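Local coordinates for ABC transporter binding protein AcbH (Actinoplanes, PDB 3OO8), which serves as the extracellular solute receptor of an ABC transporter and binds beta-D-galactopyranose as its exclusive substrate, at residues A[186-191]-A[368-373]. The protein carries 2 engineered substitutions. Numbering follows the deposited sequence.
Engineered in segment 368-373: Glu-372 (natural residue Asp).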
# COMPACT_ATOMS: atom_id res chain seq x y z
N ASP A 186 -9.51 6.75 -13.24
CA ASP A 186 -8.73 5.52 -13.18
C ASP A 186 -9.32 4.43 -12.28
O ASP A 186 -8.88 3.29 -12.31
CB ASP A 186 -7.29 5.83 -12.74
CG ASP A 186 -6.59 6.82 -13.68
OD1 ASP A 186 -6.47 6.51 -14.88
OD2 ASP A 186 -6.17 7.88 -13.19
N GLY A 187 -10.33 4.81 -11.50
CA GLY A 187 -11.14 3.86 -10.73
C GLY A 187 -10.54 3.54 -9.39
O GLY A 187 -11.20 3.64 -8.35
N TRP A 188 -9.26 3.20 -9.39
CA TRP A 188 -8.62 2.80 -8.14
C TRP A 188 -8.23 3.97 -7.18
O TRP A 188 -8.24 3.76 -5.97
CB TRP A 188 -7.40 1.89 -8.38
CG TRP A 188 -6.39 2.54 -9.27
CD1 TRP A 188 -6.27 2.41 -10.64
CD2 TRP A 188 -5.34 3.43 -8.87
NE1 TRP A 188 -5.24 3.19 -11.11
CE2 TRP A 188 -4.64 3.82 -10.04
CE3 TRP A 188 -4.93 3.96 -7.63
CZ2 TRP A 188 -3.55 4.69 -10.01
CZ3 TRP A 188 -3.83 4.84 -7.60
CH2 TRP A 188 -3.17 5.20 -8.80
N PRO A 189 -7.94 5.19 -7.69
CA PRO A 189 -7.50 6.21 -6.72
C PRO A 189 -8.45 6.46 -5.53
O PRO A 189 -7.98 6.56 -4.39
CB PRO A 189 -7.37 7.50 -7.58
CG PRO A 189 -7.00 6.94 -8.94
CD PRO A 189 -7.88 5.71 -9.07
N ALA A 190 -9.76 6.50 -5.77
CA ALA A 190 -10.73 6.81 -4.70
C ALA A 190 -10.83 5.72 -3.66
O ALA A 190 -11.35 5.97 -2.56
CB ALA A 190 -12.13 7.12 -5.31
N LEU A 191 -10.42 4.51 -4.01
CA LEU A 191 -10.43 3.43 -3.02
C LEU A 191 -9.57 3.83 -1.82
O LEU A 191 -9.86 3.43 -0.69
CB LEU A 191 -9.91 2.13 -3.61
CG LEU A 191 -10.63 1.58 -4.85
CD1 LEU A 191 -10.07 0.20 -5.18
CD2 LEU A 191 -12.14 1.53 -4.54
N SER A 368 -2.12 -1.33 6.40
CA SER A 368 -2.94 -2.04 5.46
C SER A 368 -2.25 -1.97 4.09
O SER A 368 -1.20 -1.33 3.96
CB SER A 368 -4.37 -1.48 5.51
OG SER A 368 -4.34 -0.06 5.32
N GLN A 369 -2.82 -2.62 3.07
CA GLN A 369 -2.06 -2.86 1.84
C GLN A 369 -2.75 -2.29 0.60
O GLN A 369 -2.36 -2.66 -0.51
CB GLN A 369 -1.96 -4.37 1.61
CG GLN A 369 -1.29 -5.11 2.77
CD GLN A 369 0.11 -4.56 3.07
OE1 GLN A 369 0.93 -4.38 2.18
NE2 GLN A 369 0.40 -4.33 4.35
N PHE A 370 -3.72 -1.40 0.83
CA PHE A 370 -4.61 -0.81 -0.21
C PHE A 370 -5.72 -1.80 -0.53
O PHE A 370 -5.52 -3.00 -0.51
CB PHE A 370 -3.84 -0.36 -1.47
CG PHE A 370 -4.69 0.43 -2.44
CD1 PHE A 370 -5.09 1.74 -2.16
CD2 PHE A 370 -5.03 -0.13 -3.66
CE1 PHE A 370 -5.86 2.46 -3.08
CE2 PHE A 370 -5.79 0.60 -4.58
CZ PHE A 370 -6.20 1.88 -4.28
N MET A 371 -6.91 -1.28 -0.81
CA MET A 371 -8.07 -2.17 -0.99
C MET A 371 -7.85 -3.28 -2.01
O MET A 371 -8.28 -4.41 -1.80
CB MET A 371 -9.32 -1.35 -1.34
CG MET A 371 -10.57 -2.25 -1.32
SD MET A 371 -12.07 -1.39 -1.88
CE MET A 371 -12.26 -0.13 -0.61
N GLU A 372 -7.16 -2.97 -3.10
CA GLU A 372 -6.91 -3.97 -4.14
C GLU A 372 -6.12 -5.21 -3.69
O GLU A 372 -6.18 -6.26 -4.36
CB GLU A 372 -6.22 -3.32 -5.32
CG GLU A 372 -7.12 -2.38 -6.05
CD GLU A 372 -7.67 -2.97 -7.31
OE1 GLU A 372 -8.00 -4.19 -7.34
OE2 GLU A 372 -7.76 -2.17 -8.27
N ARG A 373 -5.38 -5.08 -2.59
CA ARG A 373 -4.60 -6.19 -2.06
C ARG A 373 -5.19 -6.73 -0.78
O ARG A 373 -4.93 -7.88 -0.42
CB ARG A 373 -3.15 -5.75 -1.81
CG ARG A 373 -2.40 -5.42 -3.09
CD ARG A 373 -0.97 -5.02 -2.76
NE ARG A 373 -0.15 -4.91 -3.97
CZ ARG A 373 1.18 -4.80 -3.95
NH1 ARG A 373 1.81 -4.80 -2.79
NH2 ARG A 373 1.88 -4.72 -5.07
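The backbones of 186-191 and 368-373 come closest where Leu-191, at the start of helix 191-201, faces Met-371, their CA atoms 6.4 Å apart; no hydrogen bond joins the segments, and the contact is made mostly by side chains. Phe-370, the N-cap residue of the short helix 371-374, points its ring across to 186-191. Its CG lies anti to the backbone N (chi1 -171°), which sends the ring out to Trp-188 and Leu-191. There CZ meets Trp-188 O at 3.2 Å, the oxygen lying in the ring plane at its edge, while the same carbonyl accepts the backbone bond from Leu-191 N. CZ also sits at the edge of the Trp-188 indole, 4.1 Å from CE3, with the two side chains crossing at about a right angle. Leu-191 CB comes to 3.8 Å from Phe-370 CZ, at a slant to the ring, and Leu-191 CD2 touches Met-371 SD at 4.0 Å. The other methyl, CD1, rests 4.0 Å from CG of Glu-372, an engineered residue whose natural counterpart is Asp. Cutting Phe-370 back to an alanine would probably leave a gap against Trp-188 and Leu-191 and take from Trp-142, a galactose-binding residue, the ring it stacks on. Phe-370, Leu-191 and Met-371 thus form an apolar layer beside the sugar pocket, bordered by the altered binding position Glu-372; the C-H edge at Trp-188 O adds a weakly electrostatic touch.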